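Local coordinates for protein dTDP-glucose 4,6-dehydratase (PDB 5U4Q) that binds NAD in a Rossmann-type domain and probably converts dTDP-glucose to its 4-keto-6-deoxy derivative, at residues A[79-84]-A[233-238]; A[123-128]-A[177-182]; A[259-264]-A[306-311]. All coordinates share one frame; numbering follows the deposited sequence.

Overall arrangement
After three earlier strands of the sheet, the chain lays down strand 81-84, where contact 1 begins, and then its neighbour 123-129. Contact 2 pairs that strand with 176-185, closing a shorter loop that lies wholly within the long one. The long loop closes only when the end of helix 223-234 and the turn after it return to strand 81-84 in contact 1. Contact 3 follows in series: strand 258-263, which lies next to 176-185, receives helix 306-312. No loops cross. Together the three tie four strands of the parallel Rossmann sheet to two helices that pack on each other, with NAD beside contact 2.

Contact 1: A[79-84]-A[233-238]; sequences FDRVIH and VLDVIP
The Arg81 guanidinium receives the Asp235 carboxylate at its edge, near its own plane, with NH1 2.6 Å from OD1. The two flat groups stand almost perpendicular, their planes 80° apart, and the N-H...O angle of 122° makes this a bent, weak hydrogen bond within a salt bridge. Obliquely to the guanidinium lie the carbonyl Leu234 O, 3.2 Å from Arg81 NH1, and the methyl Ile237 CD1, 4.0 Å from Arg81 NH2. The arginine chain is extended from CG to NE, which carries the charged group out from strand 81-84 across the end of helix 223-234 and onto the turn that follows. Beneath this polar arm, the Leu234 side chain points at the strand. Leu234 CD2 rests 4.2 Å from Ile83 CB. The same methyl, Leu234 CD2, is 4.0 Å from Val82 O, and both Leu234 and Ile83 also pack on Val125 of the adjoining strand. A helix end and the turn after it are thus packed on a strand of the parallel Rossmann sheet, through a buried aliphatic layer with a more exposed ion pair above it. Short but poorly aligned, the pair probably owes more to charge attraction than to directional bonding, and the nearby Leu234 carbonyl would add to the negative potential around Arg81.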
loop_
_atom_site.group_PDB
_atom_site.type_symbol
_atom_site.label_atom_id
_atom_site.label_comp_id
_atom_site.label_asym_id
_atom_site.label_seq_id
_atom_site.Cartn_x
_atom_site.Cartn_y
_atom_site.Cartn_z
ATOM N N PHE A 79 -15.301 -18.745 9.381
ATOM C CA PHE A 79 -14.220 -19.462 8.760
ATOM C C PHE A 79 -13.080 -19.849 9.689
ATOM O O PHE A 79 -12.706 -19.088 10.594
ATOM C CB PHE A 79 -13.643 -18.604 7.610
ATOM C CG PHE A 79 -14.634 -18.332 6.521
ATOM C CD1 PHE A 79 -15.111 -19.384 5.735
ATOM C CD2 PHE A 79 -15.092 -17.053 6.269
ATOM C CE1 PHE A 79 -16.034 -19.159 4.754
ATOM C CE2 PHE A 79 -16.037 -16.818 5.287
ATOM C CZ PHE A 79 -16.483 -17.876 4.504
ATOM N N ASP A 80 -12.507 -21.017 9.444
ATOM C CA ASP A 80 -11.318 -21.455 10.126
ATOM C C ASP A 80 -10.090 -20.844 9.459
ATOM O O ASP A 80 -9.186 -20.388 10.135
ATOM C CB ASP A 80 -11.246 -22.979 10.127
ATOM C CG ASP A 80 -12.413 -23.588 10.871
ATOM O OD1 ASP A 80 -12.526 -23.320 12.096
ATOM O OD2 ASP A 80 -13.227 -24.283 10.247
ATOM N N ARG A 81 -10.057 -20.827 8.126
ATOM C CA ARG A 81 -8.944 -20.257 7.399
ATOM C C ARG A 81 -9.440 -19.518 6.168
ATOM O O ARG A 81 -10.535 -19.765 5.676
ATOM C CB ARG A 81 -7.975 -21.353 7.004
ATOM C CG ARG A 81 -7.391 -22.026 8.255
ATOM C CD ARG A 81 -6.272 -22.976 8.002
ATOM N NE ARG A 81 -6.046 -23.728 9.226
ATOM C CZ ARG A 81 -5.420 -24.899 9.294
ATOM N NH1 ARG A 81 -4.968 -25.515 8.186
ATOM N NH2 ARG A 81 -5.289 -25.482 10.474
ATOM N N VAL A 82 -8.609 -18.614 5.652
ATOM C CA VAL A 82 -8.954 -17.847 4.474
ATOM C C VAL A 82 -7.783 -17.874 3.524
ATOM O O VAL A 82 -6.650 -17.700 3.950
ATOM C CB VAL A 82 -9.253 -16.381 4.845
ATOM C CG1 VAL A 82 -9.451 -15.514 3.609
ATOM C CG2 VAL A 82 -10.461 -16.294 5.776
ATOM N N ILE A 83 -8.074 -18.136 2.242
ATOM C CA ILE A 83 -7.085 -18.023 1.149
ATOM C C ILE A 83 -7.614 -16.922 0.242
ATOM O O ILE A 83 -8.657 -17.065 -0.428
ATOM C CB ILE A 83 -6.776 -19.352 0.421
ATOM C CG1 ILE A 83 -5.828 -19.124 -0.761
ATOM C CG2 ILE A 83 -8.016 -20.043 -0.069
ATOM C CD1 ILE A 83 -4.460 -18.583 -0.427
ATOM N N HIS A 84 -6.949 -15.767 0.280
ATOM C CA HIS A 84 -7.391 -14.595 -0.443
ATOM C C HIS A 84 -6.616 -14.439 -1.733
ATOM O O HIS A 84 -5.414 -14.138 -1.732
ATOM C CB HIS A 84 -7.258 -13.360 0.458
ATOM C CG HIS A 84 -7.590 -12.088 -0.232
ATOM N ND1 HIS A 84 -8.784 -11.890 -0.891
ATOM C CD2 HIS A 84 -6.881 -10.945 -0.379
ATOM C CE1 HIS A 84 -8.790 -10.687 -1.422
ATOM N NE2 HIS A 84 -7.647 -10.094 -1.132
ATOM N N VAL A 233 0.996 -24.729 2.735
ATOM C CA VAL A 233 1.191 -23.484 3.481
ATOM C C VAL A 233 -0.000 -23.150 4.363
ATOM O O VAL A 233 0.188 -22.647 5.472
ATOM C CB VAL A 233 1.503 -22.284 2.555
ATOM C CG1 VAL A 233 1.396 -20.938 3.286
ATOM C CG2 VAL A 233 2.879 -22.441 1.954
ATOM N N LEU A 234 -1.213 -23.406 3.878
ATOM C CA LEU A 234 -2.426 -23.118 4.646
ATOM C C LEU A 234 -2.373 -23.821 6.008
ATOM O O LEU A 234 -2.934 -23.292 6.985
ATOM C CB LEU A 234 -3.705 -23.510 3.851
ATOM C CG LEU A 234 -4.277 -22.422 2.914
ATOM C CD1 LEU A 234 -5.150 -23.013 1.809
ATOM C CD2 LEU A 234 -5.076 -21.386 3.704
ATOM N N ASP A 235 -1.685 -24.965 6.077
ATOM C CA ASP A 235 -1.569 -25.755 7.322
ATOM C C ASP A 235 -0.383 -25.379 8.199
ATOM O O ASP A 235 -0.254 -25.936 9.295
ATOM C CB ASP A 235 -1.451 -27.268 7.027
ATOM C CG ASP A 235 -2.724 -27.907 6.571
ATOM O OD1 ASP A 235 -3.825 -27.343 6.727
ATOM O OD2 ASP A 235 -2.601 -29.056 6.075
ATOM N N VAL A 236 0.477 -24.460 7.753
ATOM C CA VAL A 236 1.623 -24.045 8.546
ATOM C C VAL A 236 1.289 -22.660 9.068
ATOM O O VAL A 236 1.347 -21.683 8.328
ATOM C CB VAL A 236 2.940 -24.048 7.745
ATOM C CG1 VAL A 236 4.082 -23.566 8.623
ATOM C CG2 VAL A 236 3.249 -25.447 7.207
ATOM N N ILE A 237 0.916 -22.587 10.337
ATOM C CA ILE A 237 0.444 -21.342 10.951
ATOM C C ILE A 237 1.603 -20.552 11.586
ATOM O O ILE A 237 2.258 -21.049 12.506
ATOM C CB ILE A 237 -0.653 -21.640 11.972
ATOM C CG1 ILE A 237 -1.827 -22.350 11.261
ATOM C CG2 ILE A 237 -1.107 -20.341 12.649
ATOM C CD1 ILE A 237 -3.001 -22.674 12.142
ATOM N N PRO A 238 1.879 -19.328 11.102
ATOM C CA PRO A 238 2.982 -18.562 11.685
ATOM C C PRO A 238 2.766 -18.264 13.154
ATOM O O PRO A 238 1.643 -18.102 13.574
ATOM C CB PRO A 238 2.966 -17.252 10.881
ATOM C CG PRO A 238 2.376 -17.652 9.577
ATOM C CD PRO A 238 1.297 -18.609 9.953
#

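Contact 2: A[123-128]-A[177-182]; sequences HLVYAS and TGLRFF. With NAD (nicotinamide-adenine-dinucleotide), chain C.
Parallel pairing sets Val125, Tyr126 and Ala127 beside Thr177, Gly178 and Leu179, in short segments whose axes lie 30° apart. Four backbone hydrogen bonds join them: Thr177 N to Leu124 O, Tyr126 N to Thr177 O, Leu179 N to Tyr126 O, and Ser128 N to Leu179 O. The last, at 2.7 Å, reaches its carbonyl from well above the plane. A side-chain hydrogen bond is added beside the Leu124-Thr177 backbone bond, where Thr177 OG1 sits 2.8 Å from His123 NE2 at the edge of the imidazole. His123 ND1 is taken by Leu234 O, so bonds at both nitrogens fix the ring's rotation. Next comes a CH-pi contact. With chi1 at 63°, Tyr126 folds its ring back over the neighbouring strand, and Gly178 CA lies 3.5 Å from the ring centroid, over the face. Apolar contacts gather on the other side of the sheet, where Val125 CG1 meets Leu179 CD1 at 3.7 Å and Ala127 CB touches the edge of the Phe181 ring, 3.8 Å from CE2. Ala127 and Phe181 also border the nicotinamide riboside end of NAD: Phe181 CB is 3.3 Å from NAD C5N, and Ala127 CB 3.4 Å from NAD O3D. Ser128 OG and the Arg180 guanidinium both turn to Glu162 of helix 153-172. The paired strands lie inside the sheet, between strand 81-84 and strand 258-263, with helix 223-234 packed over Val125, Thr177, Leu179 and Phe181.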
loop_
_atom_site.group_PDB
_atom_site.type_symbol
_atom_site.label_atom_id
_atom_site.label_comp_id
_atom_site.label_asym_id
_atom_site.label_seq_id
_atom_site.Cartn_x
_atom_site.Cartn_y
_atom_site.Cartn_z
ATOM N N HIS A 123 -5.861 -18.567 10.265
ATOM C CA HIS A 123 -4.763 -18.354 9.322
ATOM C C HIS A 123 -5.304 -17.691 8.065
ATOM O O HIS A 123 -6.297 -18.172 7.486
ATOM C CB HIS A 123 -4.067 -19.661 8.941
ATOM C CG HIS A 123 -2.773 -19.486 8.206
ATOM N ND1 HIS A 123 -2.160 -20.518 7.535
ATOM C CD2 HIS A 123 -1.953 -18.413 8.076
ATOM C CE1 HIS A 123 -1.015 -20.086 7.029
ATOM N NE2 HIS A 123 -0.883 -18.807 7.316
ATOM N N LEU A 124 -4.667 -16.590 7.674
ATOM C CA LEU A 124 -4.969 -15.893 6.420
ATOM C C LEU A 124 -3.762 -16.023 5.522
ATOM O O LEU A 124 -2.671 -15.558 5.856
ATOM C CB LEU A 124 -5.186 -14.409 6.643
ATOM C CG LEU A 124 -5.270 -13.535 5.377
ATOM C CD1 LEU A 124 -6.458 -13.906 4.505
ATOM C CD2 LEU A 124 -5.299 -12.077 5.792
ATOM N N VAL A 125 -3.975 -16.663 4.371
ATOM C CA VAL A 125 -2.979 -16.772 3.322
ATOM C C VAL A 125 -3.462 -15.861 2.213
ATOM O O VAL A 125 -4.645 -15.867 1.891
ATOM C CB VAL A 125 -2.810 -18.213 2.819
ATOM C CG1 VAL A 125 -1.793 -18.288 1.675
ATOM C CG2 VAL A 125 -2.358 -19.115 3.950
ATOM N N TYR A 126 -2.554 -15.068 1.621
ATOM C CA TYR A 126 -3.013 -14.083 0.635
ATOM C C TYR A 126 -1.995 -13.935 -0.461
ATOM O O TYR A 126 -0.802 -14.162 -0.252
ATOM C CB TYR A 126 -3.348 -12.714 1.301
ATOM C CG TYR A 126 -2.148 -12.064 1.937
ATOM C CD1 TYR A 126 -1.727 -12.449 3.204
ATOM C CD2 TYR A 126 -1.383 -11.105 1.255
ATOM C CE1 TYR A 126 -0.587 -11.906 3.785
ATOM C CE2 TYR A 126 -0.256 -10.541 1.840
ATOM C CZ TYR A 126 0.161 -10.964 3.087
ATOM O OH TYR A 126 1.308 -10.444 3.643
ATOM N N ALA A 127 -2.497 -13.555 -1.631
ATOM C CA ALA A 127 -1.649 -13.383 -2.800
ATOM C C ALA A 127 -0.953 -12.028 -2.802
ATOM O O ALA A 127 -1.593 -10.979 -2.749
ATOM C CB ALA A 127 -2.492 -13.516 -4.062
ATOM N N SER A 128 0.362 -12.066 -2.865
ATOM C CA SER A 128 1.182 -10.906 -3.171
ATOM C C SER A 128 1.703 -11.117 -4.600
ATOM O O SER A 128 1.083 -11.841 -5.398
ATOM C CB SER A 128 2.286 -10.702 -2.149
ATOM O OG SER A 128 2.999 -9.494 -2.389
ATOM N N THR A 177 0.187 -15.204 6.087
ATOM C CA THR A 177 1.227 -15.630 5.169
ATOM C C THR A 177 0.928 -15.052 3.772
ATOM O O THR A 177 -0.091 -15.393 3.148
ATOM C CB THR A 177 1.341 -17.169 5.058
ATOM O OG1 THR A 177 1.526 -17.738 6.348
ATOM C CG2 THR A 177 2.524 -17.538 4.152
ATOM N N GLY A 178 1.823 -14.190 3.282
ATOM C CA GLY A 178 1.725 -13.665 1.935
ATOM C C GLY A 178 2.592 -14.465 0.977
ATOM O O GLY A 178 3.684 -14.907 1.323
ATOM N N LEU A 179 2.103 -14.650 -0.232
ATOM C CA LEU A 179 2.817 -15.436 -1.251
ATOM C C LEU A 179 3.071 -14.579 -2.479
ATOM O O LEU A 179 2.127 -14.131 -3.127
ATOM C CB LEU A 179 1.994 -16.652 -1.631
ATOM C CG LEU A 179 1.720 -17.649 -0.517
ATOM C CD1 LEU A 179 0.770 -18.733 -0.992
ATOM C CD2 LEU A 179 2.997 -18.269 0.017
ATOM N N ARG A 180 4.338 -14.298 -2.772
ATOM C CA ARG A 180 4.749 -13.506 -3.914
ATOM C C ARG A 180 4.812 -14.405 -5.130
ATOM O O ARG A 180 5.792 -15.121 -5.346
ATOM C CB ARG A 180 6.097 -12.796 -3.680
ATOM C CG ARG A 180 6.012 -11.706 -2.635
ATOM C CD ARG A 180 7.380 -11.108 -2.321
ATOM N NE ARG A 180 7.273 -10.113 -1.251
ATOM C CZ ARG A 180 8.324 -9.547 -0.664
ATOM N NH1 ARG A 180 9.542 -9.887 -1.030
ATOM N NH2 ARG A 180 8.155 -8.660 0.301
ATOM N N PHE A 181 3.718 -14.385 -5.897
ATOM C CA PHE A 181 3.593 -15.175 -7.116
ATOM C C PHE A 181 4.370 -14.525 -8.263
ATOM O O PHE A 181 4.494 -13.306 -8.353
ATOM C CB PHE A 181 2.127 -15.268 -7.529
ATOM C CG PHE A 181 1.286 -16.172 -6.648
ATOM C CD1 PHE A 181 1.285 -17.551 -6.826
ATOM C CD2 PHE A 181 0.489 -15.648 -5.649
ATOM C CE1 PHE A 181 0.502 -18.374 -6.022
ATOM C CE2 PHE A 181 -0.302 -16.458 -4.860
ATOM C CZ PHE A 181 -0.293 -17.830 -5.028
ATOM N N PHE A 182 4.894 -15.371 -9.143
ATOM C CA PHE A 182 5.600 -14.949 -10.349
ATOM C C PHE A 182 4.615 -15.156 -11.521
ATOM O O PHE A 182 3.692 -14.357 -11.665
ATOM C CB PHE A 182 6.950 -15.689 -10.413
ATOM C CG PHE A 182 7.959 -15.107 -9.452
ATOM C CD1 PHE A 182 7.803 -15.253 -8.079
ATOM C CD2 PHE A 182 9.020 -14.332 -9.935
ATOM C CE1 PHE A 182 8.699 -14.666 -7.202
ATOM C CE2 PHE A 182 9.925 -13.747 -9.072
ATOM C CZ PHE A 182 9.757 -13.900 -7.698
HETATM P PA NAD C . -7.972 -14.268 -12.081
HETATM O O1A NAD C . -8.205 -15.454 -12.934
HETATM O O2A NAD C . -8.265 -12.873 -12.598
HETATM O O5B NAD C . -8.760 -14.514 -10.691
HETATM C C5B NAD C . -9.072 -13.495 -9.750
HETATM C C4B NAD C . -10.570 -13.533 -9.497
HETATM O O4B NAD C . -10.816 -12.444 -8.588
HETATM C C3B NAD C . -11.408 -13.304 -10.747
HETATM O O3B NAD C . -12.279 -14.394 -11.086
HETATM C C2B NAD C . -12.152 -12.008 -10.422
HETATM O O2B NAD C . -13.503 -11.988 -10.921
HETATM C C1B NAD C . -12.067 -11.887 -8.902
HETATM N N9A NAD C . -12.142 -10.498 -8.418
HETATM C C8A NAD C . -11.411 -9.444 -8.847
HETATM N N7A NAD C . -11.770 -8.334 -8.198
HETATM C C5A NAD C . -12.731 -8.676 -7.325
HETATM C C6A NAD C . -13.573 -7.947 -6.354
HETATM N N6A NAD C . -13.444 -6.643 -6.152
HETATM N N1A NAD C . -14.460 -8.675 -5.676
HETATM C C2A NAD C . -14.632 -9.993 -5.853
HETATM N N3A NAD C . -13.921 -10.718 -6.741
HETATM C C4A NAD C . -12.972 -10.089 -7.484
HETATM O O3 NAD C . -6.435 -14.177 -11.600
HETATM P PN NAD C . -5.516 -15.302 -10.907
HETATM O O1N NAD C . -6.276 -16.493 -10.494
HETATM O O2N NAD C . -4.289 -15.381 -11.815
HETATM O O5D NAD C . -5.063 -14.471 -9.624
HETATM C C5D NAD C . -5.246 -14.878 -8.271
HETATM C C4D NAD C . -4.342 -13.992 -7.430
HETATM O O4D NAD C . -2.959 -14.342 -7.669
HETATM C C3D NAD C . -4.423 -12.485 -7.642
HETATM O O3D NAD C . -4.331 -11.857 -6.361
HETATM C C2D NAD C . -3.182 -12.136 -8.429
HETATM O O2D NAD C . -2.697 -10.801 -8.174
HETATM C C1D NAD C . -2.190 -13.180 -7.956
HETATM N N1N NAD C . -1.177 -13.505 -8.979
HETATM C C2N NAD C . -1.415 -14.350 -10.008
HETATM C C3N NAD C . -0.425 -14.639 -10.963
HETATM C C7N NAD C . -0.619 -15.582 -12.157
HETATM O O7N NAD C . 0.362 -15.902 -12.846
HETATM N N7N NAD C . -1.818 -16.058 -12.533
HETATM C C4N NAD C . 0.799 -14.016 -10.858
HETATM C C5N NAD C . 1.025 -13.141 -9.805
HETATM C C6N NAD C . 0.019 -12.875 -8.882
#

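Contact 3: A[259-264]-A[306-311]; sequences RVYNIG and QPLYDL
Strand 259-263 and helix 306-311 run nearly at right angles, 104° between their directions and 7.5 Å apart at their closest, with Tyr261 and Leu308 nearest in the backbone. The Tyr261 side chain points at the helix and meets three of its residues by different parts of the ring. Pro307 CB comes to the ring edge, 3.8 Å from CD1. The Leu308 methyl CD1 lies over one face, 4.1 Å from CG, while Leu311, whose side chain crosses the tyrosine at about a right angle, brings CD2 to 3.6 Å from Tyr261 CZ. Leu308 divides its two methyls between neighbours: its CG stands anti to the backbone N (chi1 -163°), letting CD2 reach past the tyrosine to Ile263 CG1 at 3.8 Å and leaving CD1 for the ring. Ile263 also packs against Ile226, Ala229 and Val230 of helix 223-234, and Leu308 touches Val233 there, so the leucine wedges between strand and helix. No direct hydrogen bond links the segments. A single water joins them instead, donating to Asn262 O at 2.9 Å and accepting from Leu308 N at 3.0 Å. The Asn262 side chain turns to Tyr133 and to Asp304 just before the helix. Helix 306-312 thus packs across strand 258-263, the neighbour of 176-185 in the Rossmann sheet, by a mainly aliphatic and aromatic seam, and the water satisfies a strand carbonyl and a first-turn amide, which would have no carbonyl of its own helix to bind.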
loop_
_atom_site.group_PDB
_atom_site.type_symbol
_atom_site.label_atom_id
_atom_site.label_comp_id
_atom_site.label_asym_id
_atom_site.label_seq_id
_atom_site.Cartn_x
_atom_site.Cartn_y
_atom_site.Cartn_z
ATOM N N ARG A 259 4.433 -13.750 7.898
ATOM C CA ARG A 259 5.462 -14.261 6.989
ATOM C C ARG A 259 5.103 -13.975 5.548
ATOM O O ARG A 259 3.919 -13.966 5.194
ATOM C CB ARG A 259 5.615 -15.781 7.101
ATOM C CG ARG A 259 6.295 -16.294 8.354
ATOM C CD ARG A 259 7.758 -15.907 8.405
ATOM N NE ARG A 259 8.408 -16.585 9.523
ATOM C CZ ARG A 259 8.268 -16.229 10.795
ATOM N NH1 ARG A 259 8.890 -16.924 11.741
ATOM N NH2 ARG A 259 7.511 -15.194 11.125
ATOM N N VAL A 260 6.135 -13.776 4.723
ATOM C CA VAL A 260 5.985 -13.581 3.277
ATOM C C VAL A 260 7.002 -14.536 2.629
ATOM O O VAL A 260 8.144 -14.632 3.082
ATOM C CB VAL A 260 6.175 -12.132 2.783
ATOM C CG1 VAL A 260 6.026 -12.088 1.270
ATOM C CG2 VAL A 260 5.180 -11.192 3.460
ATOM N N TYR A 261 6.563 -15.270 1.606
ATOM C CA TYR A 261 7.413 -16.172 0.850
ATOM C C TYR A 261 7.294 -15.952 -0.655
ATOM O O TYR A 261 6.206 -15.669 -1.171
ATOM C CB TYR A 261 7.018 -17.636 1.086
ATOM C CG TYR A 261 7.167 -18.077 2.521
ATOM C CD1 TYR A 261 8.428 -18.382 3.063
ATOM C CD2 TYR A 261 6.057 -18.194 3.346
ATOM C CE1 TYR A 261 8.550 -18.754 4.388
ATOM C CE2 TYR A 261 6.174 -18.558 4.677
ATOM C CZ TYR A 261 7.425 -18.834 5.193
ATOM O OH TYR A 261 7.513 -19.211 6.513
ATOM N N ASN A 262 8.412 -16.102 -1.360
ATOM C CA ASN A 262 8.345 -16.252 -2.817
ATOM C C ASN A 262 7.798 -17.640 -3.140
ATOM O O ASN A 262 8.102 -18.615 -2.457
ATOM C CB ASN A 262 9.718 -16.191 -3.473
ATOM C CG ASN A 262 10.314 -14.806 -3.510
ATOM O OD1 ASN A 262 9.619 -13.796 -3.553
ATOM N ND2 ASN A 262 11.634 -14.765 -3.586
ATOM N N ILE A 263 6.991 -17.720 -4.180
ATOM C CA ILE A 263 6.495 -19.018 -4.665
ATOM C C ILE A 263 6.713 -19.039 -6.184
ATOM O O ILE A 263 6.238 -18.168 -6.892
ATOM C CB ILE A 263 5.044 -19.255 -4.237
ATOM C CG1 ILE A 263 4.584 -20.653 -4.659
ATOM C CG2 ILE A 263 4.101 -18.184 -4.774
ATOM C CD1 ILE A 263 3.216 -21.003 -4.131
ATOM N N GLY A 264 7.448 -20.024 -6.664
ATOM C CA GLY A 264 7.794 -20.055 -8.086
ATOM C C GLY A 264 8.659 -21.243 -8.472
ATOM O O GLY A 264 8.795 -22.186 -7.710
ATOM N N GLN A 306 14.154 -20.903 -1.506
ATOM C CA GLN A 306 14.636 -21.757 -0.397
ATOM C C GLN A 306 13.747 -21.701 0.864
ATOM O O GLN A 306 13.538 -22.732 1.524
ATOM C CB GLN A 306 16.120 -21.434 -0.043
ATOM C CG GLN A 306 16.643 -21.883 1.337
ATOM C CD GLN A 306 16.396 -20.881 2.480
ATOM O OE1 GLN A 306 16.704 -19.697 2.367
ATOM N NE2 GLN A 306 15.894 -21.374 3.605
ATOM N N PRO A 307 13.238 -20.503 1.220
ATOM C CA PRO A 307 12.458 -20.513 2.430
ATOM C C PRO A 307 11.208 -21.410 2.312
ATOM O O PRO A 307 10.886 -22.122 3.282
ATOM C CB PRO A 307 12.144 -19.033 2.653
ATOM C CG PRO A 307 13.307 -18.323 2.056
ATOM C CD PRO A 307 13.658 -19.136 0.844
ATOM N N LEU A 308 10.535 -21.420 1.155
ATOM C CA LEU A 308 9.314 -22.243 1.034
ATOM C C LEU A 308 9.687 -23.731 0.948
ATOM O O LEU A 308 8.939 -24.591 1.444
ATOM C CB LEU A 308 8.415 -21.769 -0.114
ATOM C CG LEU A 308 6.947 -22.235 -0.138
ATOM C CD1 LEU A 308 6.219 -21.871 1.146
ATOM C CD2 LEU A 308 6.211 -21.634 -1.324
ATOM N N TYR A 309 10.866 -24.031 0.384
ATOM C CA TYR A 309 11.376 -25.415 0.375
ATOM C C TYR A 309 11.667 -25.890 1.786
ATOM O O TYR A 309 11.305 -26.996 2.142
ATOM C CB TYR A 309 12.651 -25.577 -0.495
ATOM C CG TYR A 309 13.228 -26.984 -0.417
ATOM C CD1 TYR A 309 12.673 -28.024 -1.151
ATOM C CD2 TYR A 309 14.300 -27.283 0.431
ATOM C CE1 TYR A 309 13.173 -29.319 -1.057
ATOM C CE2 TYR A 309 14.799 -28.586 0.530
ATOM C CZ TYR A 309 14.232 -29.592 -0.226
ATOM O OH TYR A 309 14.703 -30.886 -0.146
ATOM N N ASP A 310 12.339 -25.083 2.594
ATOM C CA ASP A 310 12.595 -25.482 3.970
ATOM C C ASP A 310 11.277 -25.581 4.759
ATOM O O ASP A 310 11.171 -26.389 5.676
ATOM C CB ASP A 310 13.570 -24.517 4.662
ATOM C CG ASP A 310 14.953 -24.504 3.999
ATOM O OD1 ASP A 310 15.266 -25.424 3.211
ATOM O OD2 ASP A 310 15.731 -23.565 4.266
ATOM N N LEU A 311 10.252 -24.826 4.353
ATOM C CA LEU A 311 9.007 -24.823 5.119
ATOM C C LEU A 311 8.064 -26.004 4.857
ATOM O O LEU A 311 7.638 -26.663 5.821
ATOM C CB LEU A 311 8.217 -23.529 4.891
ATOM C CG LEU A 311 7.088 -23.246 5.892
ATOM C CD1 LEU A 311 7.641 -22.781 7.237
ATOM C CD2 LEU A 311 6.148 -22.199 5.330
HETATM O O HOH W 1 10.361 -19.192 -0.792
#